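Local atomic coordinates of cytochrome C (Marichromatium purpuratum 984, PDB entry 5LO9), a protein that probably oxidises thiosulfate to tetrathionate as a thiosulfate dehydrogenase, passing the electrons on through c-type hemes. Residues P279-D284 with G329-S334; N336-V341 with S429-A434; Q344-E347 with L351-D354. All blocks are in the same frame, centred on the assembly; numbering follows the deposited sequence.

Interaction 1: P279-D284 with G329-S334; sequences PHVGND and GCFRYS. With HEC (heme c), chain E; THJ (thiosulfate), chain J.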
loop_
_atom_site.group_PDB
_atom_site.type_symbol
_atom_site.label_atom_id
_atom_site.label_comp_id
_atom_site.label_asym_id
_atom_site.label_seq_id
_atom_site.Cartn_x
_atom_site.Cartn_y
_atom_site.Cartn_z
ATOM N N PRO A 279 -12.322 -20.081 5.063
ATOM C CA PRO A 279 -13.676 -19.894 4.536
ATOM C C PRO A 279 -13.725 -19.185 3.191
ATOM O O PRO A 279 -14.808 -19.129 2.589
ATOM C CB PRO A 279 -14.361 -19.054 5.628
ATOM C CG PRO A 279 -13.549 -19.234 6.845
ATOM C CD PRO A 279 -12.142 -19.391 6.349
ATOM N N HIS A 280 -12.615 -18.613 2.727
ATOM C CA HIS A 280 -12.552 -17.931 1.438
ATOM C C HIS A 280 -11.716 -18.710 0.432
ATOM O O HIS A 280 -11.479 -18.204 -0.668
ATOM C CB HIS A 280 -11.984 -16.511 1.590
ATOM C CG HIS A 280 -12.692 -15.696 2.630
ATOM N ND1 HIS A 280 -13.864 -15.011 2.374
ATOM C CD2 HIS A 280 -12.437 -15.523 3.953
ATOM C CE1 HIS A 280 -14.273 -14.424 3.486
ATOM N NE2 HIS A 280 -13.430 -14.721 4.459
ATOM N N VAL A 281 -11.279 -19.930 0.774
ATOM C CA VAL A 281 -10.466 -20.781 -0.102
ATOM C C VAL A 281 -11.316 -21.965 -0.512
ATOM O O VAL A 281 -11.817 -22.704 0.348
ATOM C CB VAL A 281 -9.167 -21.231 0.582
ATOM C CG1 VAL A 281 -8.423 -22.281 -0.277
ATOM C CG2 VAL A 281 -8.258 -20.015 0.850
ATOM N N GLY A 282 -11.474 -22.140 -1.824
ATOM C CA GLY A 282 -12.332 -23.171 -2.380
ATOM C C GLY A 282 -11.599 -24.332 -3.037
ATOM O O GLY A 282 -12.165 -25.111 -3.825
ATOM N N ASN A 283 -10.314 -24.444 -2.737
ATOM C CA ASN A 283 -9.545 -25.545 -3.251
ATOM C C ASN A 283 -8.477 -25.883 -2.230
ATOM O O ASN A 283 -8.572 -25.484 -1.064
ATOM C CB ASN A 283 -8.973 -25.208 -4.639
ATOM C CG ASN A 283 -8.081 -24.018 -4.621
ATOM O OD1 ASN A 283 -7.584 -23.613 -3.569
ATOM N ND2 ASN A 283 -7.800 -23.482 -5.809
ATOM N N ASP A 284 -7.480 -26.653 -2.685
ATOM C CA ASP A 284 -6.400 -27.170 -1.858
ATOM C C ASP A 284 -5.076 -26.553 -2.298
ATOM O O ASP A 284 -4.149 -27.248 -2.706
ATOM C CB ASP A 284 -6.375 -28.703 -1.910
ATOM C CG ASP A 284 -7.578 -29.336 -1.190
ATOM O OD1 ASP A 284 -8.087 -28.717 -0.228
ATOM O OD2 ASP A 284 -7.979 -30.463 -1.542
ATOM N N GLY A 329 -7.920 -10.794 -6.311
ATOM C CA GLY A 329 -7.906 -11.536 -7.557
ATOM C C GLY A 329 -7.358 -12.937 -7.379
ATOM O O GLY A 329 -7.940 -13.908 -7.862
ATOM N N CYS A 330 -6.241 -13.057 -6.661
ATOM C CA CYS A 330 -5.670 -14.361 -6.365
ATOM C C CYS A 330 -6.648 -15.251 -5.600
ATOM O O CYS A 330 -6.713 -16.468 -5.831
ATOM C CB CYS A 330 -4.367 -14.156 -5.589
ATOM S SG CYS A 330 -2.964 -13.867 -6.684
ATOM N N PHE A 331 -7.429 -14.674 -4.686
ATOM C CA PHE A 331 -8.413 -15.503 -3.996
ATOM C C PHE A 331 -9.496 -15.933 -4.967
ATOM O O PHE A 331 -9.972 -17.068 -4.906
ATOM C CB PHE A 331 -9.024 -14.769 -2.802
ATOM C CG PHE A 331 -8.268 -14.937 -1.496
ATOM C CD1 PHE A 331 -8.540 -16.000 -0.663
ATOM C CD2 PHE A 331 -7.329 -14.006 -1.081
ATOM C CE1 PHE A 331 -7.868 -16.162 0.549
ATOM C CE2 PHE A 331 -6.653 -14.157 0.141
ATOM C CZ PHE A 331 -6.918 -15.230 0.946
ATOM N N ARG A 332 -9.873 -15.044 -5.889
ATOM C CA ARG A 332 -10.955 -15.356 -6.817
ATOM C C ARG A 332 -10.555 -16.465 -7.781
ATOM O O ARG A 332 -11.388 -17.287 -8.157
ATOM C CB ARG A 332 -11.383 -14.103 -7.591
ATOM C CG ARG A 332 -12.591 -14.343 -8.488
ATOM C CD ARG A 332 -13.362 -13.093 -8.967
ATOM N NE ARG A 332 -14.781 -13.442 -9.225
ATOM C CZ ARG A 332 -15.532 -13.043 -10.269
ATOM N NH1 ARG A 332 -15.043 -12.247 -11.215
ATOM N NH2 ARG A 332 -16.810 -13.442 -10.366
ATOM N N TYR A 333 -9.300 -16.506 -8.209
ATOM C CA TYR A 333 -8.897 -17.411 -9.279
ATOM C C TYR A 333 -7.978 -18.517 -8.776
ATOM O O TYR A 333 -8.323 -19.689 -8.900
ATOM C CB TYR A 333 -8.232 -16.646 -10.415
ATOM C CG TYR A 333 -9.121 -15.575 -11.013
ATOM C CD1 TYR A 333 -10.309 -15.901 -11.620
ATOM C CD2 TYR A 333 -8.785 -14.229 -10.948
ATOM C CE1 TYR A 333 -11.154 -14.909 -12.153
ATOM C CE2 TYR A 333 -9.612 -13.259 -11.480
ATOM C CZ TYR A 333 -10.795 -13.600 -12.070
ATOM O OH TYR A 333 -11.612 -12.644 -12.599
ATOM N N SER A 334 -6.817 -18.197 -8.208
ATOM C CA SER A 334 -5.928 -19.265 -7.753
ATOM C C SER A 334 -6.477 -20.036 -6.549
ATOM O O SER A 334 -6.170 -21.225 -6.404
ATOM C CB SER A 334 -4.543 -18.717 -7.415
ATOM O OG SER A 334 -3.958 -18.075 -8.527
HETATM FE FE HEC E . -0.276 -15.195 -6.734
HETATM C CHA HEC E . 0.993 -12.840 -9.012
HETATM C CHB HEC E . -0.331 -12.770 -4.210
HETATM C CHC HEC E . -1.799 -17.493 -4.529
HETATM C CHD HEC E . 0.158 -17.673 -9.077
HETATM N NA HEC E . 0.249 -13.183 -6.645
HETATM C C1A HEC E . 0.712 -12.440 -7.645
HETATM C C2A HEC E . 0.973 -11.036 -7.262
HETATM C C3A HEC E . 0.598 -11.007 -5.859
HETATM C C4A HEC E . 0.156 -12.392 -5.562
HETATM C CMA HEC E . 0.679 -9.839 -4.944
HETATM C CAA HEC E . 1.539 -9.936 -8.124
HETATM C CBA HEC E . 3.019 -10.213 -8.369
HETATM C CGA HEC E . 3.687 -9.065 -9.106
HETATM O O1A HEC E . 4.937 -9.012 -9.056
HETATM O O2A HEC E . 2.990 -8.226 -9.753
HETATM N NB HEC E . -0.946 -15.165 -4.757
HETATM C C1B HEC E . -0.873 -14.103 -3.925
HETATM C C2B HEC E . -1.442 -14.374 -2.601
HETATM C C3B HEC E . -1.879 -15.759 -2.701
HETATM C C4B HEC E . -1.533 -16.142 -4.082
HETATM C CMB HEC E . -1.510 -13.461 -1.429
HETATM C CAB HEC E . -2.551 -16.567 -1.639
HETATM C CBB HEC E . -3.904 -15.917 -1.352
HETATM N NC HEC E . -0.755 -17.226 -6.796
HETATM C C1C HEC E . -1.328 -17.966 -5.833
HETATM C C2C HEC E . -1.437 -19.400 -6.188
HETATM C C3C HEC E . -0.863 -19.444 -7.543
HETATM C C4C HEC E . -0.464 -18.042 -7.802
HETATM C CMC HEC E . -2.023 -20.496 -5.335
HETATM C CAC HEC E . -0.632 -20.620 -8.475
HETATM C CBC HEC E . -1.869 -21.443 -8.646
HETATM N ND HEC E . 0.433 -15.225 -8.695
HETATM C C1D HEC E . 0.517 -16.307 -9.452
HETATM C C2D HEC E . 1.071 -16.029 -10.789
HETATM C C3D HEC E . 1.328 -14.578 -10.810
HETATM C C4D HEC E . 0.877 -14.207 -9.441
HETATM C CMD HEC E . 1.267 -17.054 -11.852
HETATM C CAD HEC E . 1.904 -13.698 -11.905
HETATM C CBD HEC E . 1.147 -13.727 -13.251
HETATM C CGD HEC E . -0.314 -13.233 -13.280
HETATM O O1D HEC E . -1.202 -13.673 -12.488
HETATM O O2D HEC E . -0.622 -12.389 -14.165
HETATM S S1 THJ J . -3.958 -14.534 -10.041
HETATM O O1 THJ J . -4.826 -13.311 -9.937
HETATM O O2 THJ J . -3.302 -14.621 -11.387
HETATM O O3 THJ J . -4.839 -15.722 -9.945
HETATM S S2 THJ J . -2.764 -14.627 -8.630
#
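F331 turns one face of its ring to a c-type heme, and H280 O lies at the ring's edge, near its plane, by CD1. Here loop 279-284 packs on helix 323-332, which carries C330 to the heme iron in the thiosulfate site. Over the F331 face, offset toward the rim, sits the outer carbon CBB of a thioether-bearing heme side chain, 3.6 Å from F331 CE2. V281 CG2 meets F331 CE1 obliquely at 3.9 Å. Phenylalanine suits this place, being broad and apolar enough to touch both loop and heme CBB. Y333 has R332 CG over the centre of one face, 3.9 Å above the plane, and thiosulfate O1 at its edge. The polar link is an amide: N283 ND2 donates almost straight to S334 O (2.8 Å, 166°), which lies in the N283 amide plane. With CG between the backbone N and carbonyl carbon (chi1 60°), N283 reaches across to the backbone of S334; its ND2 has a weak second bond to S429 O. H280 sends its ring away, where ND1 bonds Q344 O.

S334 OG donates to thiosulfate O3, and its CB packs on the porphyrin at HEC C2C, 3.4 Å away. The heme iron has H291 as an axial ligand, and C330 SG lies 3.0 Å from that iron. C330 SG is also joined covalently to thiosulfate S2, at 2.1 Å.

Interaction 2: N336-V341 with S429-A434; sequences NAQDSV and SYNWGA. With HEC (heme c), chain E; EDO (1,2-ethanediol), chain V.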
loop_
_atom_site.group_PDB
_atom_site.type_symbol
_atom_site.label_atom_id
_atom_site.label_comp_id
_atom_site.label_asym_id
_atom_site.label_seq_id
_atom_site.Cartn_x
_atom_site.Cartn_y
_atom_site.Cartn_z
ATOM N N ASN A 336 -9.876 -20.127 -5.896
ATOM C CA ASN A 336 -11.204 -20.609 -6.282
ATOM C C ASN A 336 -12.284 -20.290 -5.242
ATOM O O ASN A 336 -13.050 -21.158 -4.818
ATOM C CB ASN A 336 -11.143 -22.101 -6.522
ATOM C CG ASN A 336 -12.319 -22.587 -7.254
ATOM O OD1 ASN A 336 -12.773 -21.939 -8.198
ATOM N ND2 ASN A 336 -12.824 -23.756 -6.858
ATOM N N ALA A 337 -12.376 -19.011 -4.866
ATOM C CA ALA A 337 -13.195 -18.633 -3.719
ATOM C C ALA A 337 -14.670 -18.896 -3.957
ATOM O O ALA A 337 -15.427 -19.044 -2.990
ATOM C CB ALA A 337 -12.972 -17.165 -3.384
ATOM N N GLN A 338 -15.095 -18.962 -5.219
ATOM C CA GLN A 338 -16.494 -19.243 -5.509
ATOM C C GLN A 338 -16.935 -20.571 -4.893
ATOM O O GLN A 338 -18.086 -20.714 -4.471
ATOM C CB GLN A 338 -16.708 -19.270 -7.017
ATOM C CG GLN A 338 -15.957 -20.409 -7.739
ATOM C CD GLN A 338 -16.041 -20.278 -9.247
ATOM O OE1 GLN A 338 -16.909 -19.570 -9.767
ATOM N NE2 GLN A 338 -15.082 -20.897 -9.961
ATOM N N ASP A 339 -16.041 -21.554 -4.832
ATOM C CA ASP A 339 -16.381 -22.847 -4.259
ATOM C C ASP A 339 -15.959 -22.925 -2.817
ATOM O O ASP A 339 -15.835 -24.016 -2.265
ATOM C CB ASP A 339 -15.740 -23.993 -5.045
ATOM C CG ASP A 339 -16.281 -24.100 -6.437
ATOM O OD1 ASP A 339 -17.475 -23.761 -6.605
ATOM O OD2 ASP A 339 -15.520 -24.483 -7.362
ATOM N N SER A 340 -15.714 -21.796 -2.196
ATOM C CA SER A 340 -15.448 -21.832 -0.775
ATOM C C SER A 340 -16.765 -21.831 -0.015
ATOM O O SER A 340 -17.834 -21.549 -0.560
ATOM C CB SER A 340 -14.576 -20.642 -0.372
ATOM O OG SER A 340 -15.312 -19.417 -0.243
ATOM N N VAL A 341 -16.666 -22.109 1.274
ATOM C CA VAL A 341 -17.837 -22.081 2.136
ATOM C C VAL A 341 -18.529 -20.731 2.040
ATOM O O VAL A 341 -19.747 -20.646 1.846
ATOM C CB VAL A 341 -17.413 -22.398 3.577
ATOM C CG1 VAL A 341 -18.376 -21.857 4.530
ATOM C CG2 VAL A 341 -17.322 -23.860 3.739
ATOM N N SER A 429 -7.572 -27.954 -7.714
ATOM C CA SER A 429 -6.487 -27.134 -8.216
ATOM C C SER A 429 -6.976 -25.702 -8.452
ATOM O O SER A 429 -8.124 -25.356 -8.202
ATOM C CB SER A 429 -5.951 -27.766 -9.496
ATOM O OG SER A 429 -4.849 -27.063 -9.996
ATOM N N TYR A 430 -6.084 -24.852 -8.931
ATOM C CA TYR A 430 -6.478 -23.506 -9.320
ATOM C C TYR A 430 -7.470 -23.567 -10.470
ATOM O O TYR A 430 -7.479 -24.529 -11.252
ATOM C CB TYR A 430 -5.254 -22.691 -9.737
ATOM C CG TYR A 430 -4.319 -23.368 -10.733
ATOM C CD1 TYR A 430 -4.551 -23.278 -12.118
ATOM C CD2 TYR A 430 -3.213 -24.079 -10.300
ATOM C CE1 TYR A 430 -3.708 -23.869 -13.035
ATOM C CE2 TYR A 430 -2.329 -24.688 -11.230
ATOM C CZ TYR A 430 -2.593 -24.571 -12.586
ATOM O OH TYR A 430 -1.760 -25.141 -13.505
ATOM N N ASN A 431 -8.303 -22.520 -10.591
ATOM C CA ASN A 431 -9.393 -22.585 -11.559
ATOM C C ASN A 431 -8.952 -21.985 -12.900
ATOM O O ASN A 431 -7.808 -21.555 -13.078
ATOM C CB ASN A 431 -10.695 -21.968 -10.981
ATOM C CG ASN A 431 -10.723 -20.412 -10.894
ATOM O OD1 ASN A 431 -10.141 -19.670 -11.716
ATOM N ND2 ASN A 431 -11.497 -19.928 -9.912
ATOM N N TRP A 432 -9.878 -21.993 -13.870
ATOM C CA TRP A 432 -9.552 -21.680 -15.257
ATOM C C TRP A 432 -9.282 -20.200 -15.478
ATOM O O TRP A 432 -8.867 -19.819 -16.584
ATOM C CB TRP A 432 -10.688 -22.119 -16.183
ATOM C CG TRP A 432 -10.619 -23.541 -16.686
ATOM C CD1 TRP A 432 -11.435 -24.586 -16.332
ATOM C CD2 TRP A 432 -9.709 -24.057 -17.645
ATOM N NE1 TRP A 432 -11.083 -25.718 -17.021
ATOM C CE2 TRP A 432 -10.025 -25.418 -17.836
ATOM C CE3 TRP A 432 -8.660 -23.506 -18.366
ATOM C CZ2 TRP A 432 -9.310 -26.231 -18.703
ATOM C CZ3 TRP A 432 -7.956 -24.311 -19.234
ATOM C CH2 TRP A 432 -8.281 -25.658 -19.394
ATOM N N GLY A 433 -9.504 -19.366 -14.465
ATOM C CA GLY A 433 -9.184 -17.967 -14.587
ATOM C C GLY A 433 -7.829 -17.622 -14.030
ATOM O O GLY A 433 -7.355 -16.502 -14.225
ATOM N N ALA A 434 -7.184 -18.564 -13.343
ATOM C CA ALA A 434 -5.896 -18.283 -12.705
ATOM C C ALA A 434 -4.780 -18.201 -13.737
ATOM O O ALA A 434 -4.770 -18.939 -14.729
ATOM C CB ALA A 434 -5.539 -19.351 -11.671
HETATM FE FE HEC E . -0.276 -15.195 -6.734
HETATM C CHA HEC E . 0.993 -12.840 -9.012
HETATM C CHB HEC E . -0.331 -12.770 -4.210
HETATM C CHC HEC E . -1.799 -17.493 -4.529
HETATM C CHD HEC E . 0.158 -17.673 -9.077
HETATM N NA HEC E . 0.249 -13.183 -6.645
HETATM C C1A HEC E . 0.712 -12.440 -7.645
HETATM C C2A HEC E . 0.973 -11.036 -7.262
HETATM C C3A HEC E . 0.598 -11.007 -5.859
HETATM C C4A HEC E . 0.156 -12.392 -5.562
HETATM C CMA HEC E . 0.679 -9.839 -4.944
HETATM C CAA HEC E . 1.539 -9.936 -8.124
HETATM C CBA HEC E . 3.019 -10.213 -8.369
HETATM C CGA HEC E . 3.687 -9.065 -9.106
HETATM O O1A HEC E . 4.937 -9.012 -9.056
HETATM O O2A HEC E . 2.990 -8.226 -9.753
HETATM N NB HEC E . -0.946 -15.165 -4.757
HETATM C C1B HEC E . -0.873 -14.103 -3.925
HETATM C C2B HEC E . -1.442 -14.374 -2.601
HETATM C C3B HEC E . -1.879 -15.759 -2.701
HETATM C C4B HEC E . -1.533 -16.142 -4.082
HETATM C CMB HEC E . -1.510 -13.461 -1.429
HETATM C CAB HEC E . -2.551 -16.567 -1.639
HETATM C CBB HEC E . -3.904 -15.917 -1.352
HETATM N NC HEC E . -0.755 -17.226 -6.796
HETATM C C1C HEC E . -1.328 -17.966 -5.833
HETATM C C2C HEC E . -1.437 -19.400 -6.188
HETATM C C3C HEC E . -0.863 -19.444 -7.543
HETATM C C4C HEC E . -0.464 -18.042 -7.802
HETATM C CMC HEC E . -2.023 -20.496 -5.335
HETATM C CAC HEC E . -0.632 -20.620 -8.475
HETATM C CBC HEC E . -1.869 -21.443 -8.646
HETATM N ND HEC E . 0.433 -15.225 -8.695
HETATM C C1D HEC E . 0.517 -16.307 -9.452
HETATM C C2D HEC E . 1.071 -16.029 -10.789
HETATM C C3D HEC E . 1.328 -14.578 -10.810
HETATM C C4D HEC E . 0.877 -14.207 -9.441
HETATM C CMD HEC E . 1.267 -17.054 -11.852
HETATM C CAD HEC E . 1.904 -13.698 -11.905
HETATM C CBD HEC E . 1.147 -13.727 -13.251
HETATM C CGD HEC E . -0.314 -13.233 -13.280
HETATM O O1D HEC E . -1.202 -13.673 -12.488
HETATM O O2D HEC E . -0.622 -12.389 -14.165
HETATM C C1 EDO V . -22.075 -20.558 -1.791
HETATM O O1 EDO V . -22.671 -20.318 -0.506
HETATM C C2 EDO V . -20.899 -21.519 -1.629
HETATM O O2 EDO V . -20.346 -21.860 -2.909
#
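An Asx turn within a type I beta turn, N431 to A434, presents the amide of N431 to N336, the residue just before the 3-10 segment 337-338. N431 OD1 makes the Asx turn by accepting from G433 N at 2.8 Å. The other end of the same amide crosses the gap: N431 ND2 donates to N336 OD1 at 2.9 Å, nearly straight at 173°. The two amide planes stand 84° apart. N336 OD1 lies in the plane of the N431 amide, and the donor is tilted slightly from the carbonyl plane of N336.

N336 OD1 takes a second hydrogen bond from Q338 NE2, two residues on, at 3.1 Å and in the carbonyl plane. Its ND2 gives a bond to D339 OD2 at 2.8 Å, on the anti side of the carboxylate. The side chain reaches N431 because CG stands anti to the backbone N (chi1 -164°). The backbone of N336 is in the left-handed region, one that asparagine tolerates better than most residues. N431 ND2 also bonds R332 O, and the stronger partner of Q338 NE2 is Q477 O. Were N336 shortened to an alanine, N431 ND2 and Q338 NE2 would probably lose the acceptor they share, and D339 OD2 its amide donor.

Beside N431, Y430 CD2 packs on HEC CBC at 3.4 Å, and A434 belongs to the thiosulfate pocket. N336 OD1 takes two N-H donors and N431 uses both ends of its amide, so these buried polar atoms find partners; the D339 carboxylate adds a probably charged acceptor, and the two loops are held in a defined mutual orientation beside the heme.

Interaction 3: Q344-E347 with L351-D354; sequences QVPE and LVLD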
loop_
_atom_site.group_PDB
_atom_site.type_symbol
_atom_site.label_atom_id
_atom_site.label_comp_id
_atom_site.label_asym_id
_atom_site.label_seq_id
_atom_site.Cartn_x
_atom_site.Cartn_y
_atom_site.Cartn_z
ATOM N N GLN A 344 -16.990 -16.269 -1.329
ATOM C CA GLN A 344 -16.555 -14.899 -1.604
ATOM C C GLN A 344 -15.071 -14.730 -1.374
ATOM O O GLN A 344 -14.458 -15.465 -0.599
ATOM C CB GLN A 344 -17.202 -13.897 -0.675
ATOM C CG GLN A 344 -18.687 -13.715 -0.775
ATOM C CD GLN A 344 -19.196 -13.030 0.477
ATOM O OE1 GLN A 344 -18.791 -11.894 0.763
ATOM N NE2 GLN A 344 -20.031 -13.741 1.272
ATOM N N VAL A 345 -14.507 -13.695 -1.984
ATOM C CA VAL A 345 -13.136 -13.337 -1.625
ATOM C C VAL A 345 -13.190 -12.628 -0.281
ATOM O O VAL A 345 -14.263 -12.226 0.173
ATOM C CB VAL A 345 -12.442 -12.449 -2.671
ATOM C CG1 VAL A 345 -12.525 -13.045 -4.024
ATOM C CG2 VAL A 345 -12.994 -11.076 -2.673
ATOM N N PRO A 346 -12.081 -12.498 0.413
ATOM C CA PRO A 346 -12.124 -11.899 1.749
ATOM C C PRO A 346 -12.427 -10.420 1.666
ATOM O O PRO A 346 -12.083 -9.756 0.682
ATOM C CB PRO A 346 -10.721 -12.147 2.297
ATOM C CG PRO A 346 -10.122 -13.138 1.396
ATOM C CD PRO A 346 -10.733 -12.964 0.062
ATOM N N GLU A 347 -13.079 -9.904 2.717
ATOM C CA GLU A 347 -13.388 -8.478 2.771
ATOM C C GLU A 347 -12.103 -7.670 2.731
ATOM O O GLU A 347 -11.067 -8.043 3.317
ATOM C CB GLU A 347 -14.172 -8.127 4.034
ATOM C CG GLU A 347 -15.670 -7.819 3.817
ATOM C CD GLU A 347 -16.365 -7.470 5.131
ATOM O OE1 GLU A 347 -15.759 -6.712 5.943
ATOM O OE2 GLU A 347 -17.510 -7.943 5.341
ATOM N N LEU A 351 -9.258 -8.571 8.451
ATOM C CA LEU A 351 -7.980 -8.921 9.052
ATOM C C LEU A 351 -7.093 -9.723 8.090
ATOM O O LEU A 351 -5.863 -9.663 8.202
ATOM C CB LEU A 351 -8.194 -9.685 10.360
ATOM C CG LEU A 351 -6.991 -9.619 11.291
ATOM C CD1 LEU A 351 -6.829 -8.189 11.758
ATOM C CD2 LEU A 351 -7.131 -10.544 12.461
ATOM N N VAL A 352 -7.685 -10.521 7.197
ATOM C CA VAL A 352 -6.891 -11.342 6.278
ATOM C C VAL A 352 -6.098 -10.453 5.319
ATOM O O VAL A 352 -4.867 -10.548 5.218
ATOM C CB VAL A 352 -7.807 -12.316 5.509
ATOM C CG1 VAL A 352 -7.124 -12.856 4.271
ATOM C CG2 VAL A 352 -8.268 -13.465 6.384
ATOM N N LEU A 353 -6.788 -9.570 4.604
ATOM C CA LEU A 353 -6.101 -8.655 3.703
ATOM C C LEU A 353 -5.145 -7.753 4.483
ATOM O O LEU A 353 -4.088 -7.350 3.969
ATOM C CB LEU A 353 -7.120 -7.803 2.931
ATOM C CG LEU A 353 -7.489 -8.093 1.472
ATOM C CD1 LEU A 353 -6.306 -7.871 0.592
ATOM C CD2 LEU A 353 -7.987 -9.497 1.325
ATOM N N ASP A 354 -5.526 -7.370 5.710
ATOM C CA ASP A 354 -4.637 -6.515 6.479
ATOM C C ASP A 354 -3.368 -7.260 6.862
ATOM O O ASP A 354 -2.264 -6.716 6.771
ATOM C CB ASP A 354 -5.365 -5.960 7.700
ATOM C CG ASP A 354 -6.455 -4.882 7.323
ATOM O OD1 ASP A 354 -6.627 -4.519 6.086
ATOM O OD2 ASP A 354 -7.158 -4.445 8.286
#
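L353, in the first turn of helix 351-363, packs against P346 and E347 of the extended run that leads into that helix. From V345 to E347 the backbone has polyproline II torsions, which suit a proline, and this extended, polyproline II-like segment folds back beside the helix start. Followed outward, the L353 side chain first meets backbone: CB lies 4.0 Å from E347 O, and CG is as far from the same oxygen. At the tip, CD2 is 3.9 Å from P346 CB and at the same distance from E347 O, so one methyl bridges the proline ring and the neighbouring carbonyl. The leucine also touches A324 and I327 of helix 323-332, and its branched end thus sits where two helices and the loop converge.

V352 also meets the proline. Its CG1, anti to the backbone N (chi1 162°), approaches P346 CG and CB, and the two side chains cross at about a right angle. A beta-branched valine fits here because it offers a compact methyl to the ring. The contact is apolar packing; E347 contributes its backbone rather than its carboxylate, which leads away to an exposed place.

The pyrrolidine of P346 also packs on F331, and P346 O accepts from Q328 NE2, so helix 323-332 borders the proline. Also in this first turn, D354 OD2 forms a salt bridge with R319 NH2 of the second subunit. Against the valine, P346 CG and V352 CG1 stand 4.2 Å apart.

From the N terminus, the chain first reaches residues 279-284, in the loop after helix 256-269; interaction 1 closes when helix 323-332 brings 329-334 back to it. Interaction 2 opens two residues later, at 336, and closes far along the chain at 429-434, in the loop before helix 439-449. Nested inside it, interaction 3 is a short local closure joining 344-347 to the start of helix 351-363. Interactions 1 and 2 follow in series, adjoin each other through P279 with S340, and both touch the same heme. Loop 279-284 also meets 344-347, as does helix 323-332, and so interactions 1 and 3 are joined.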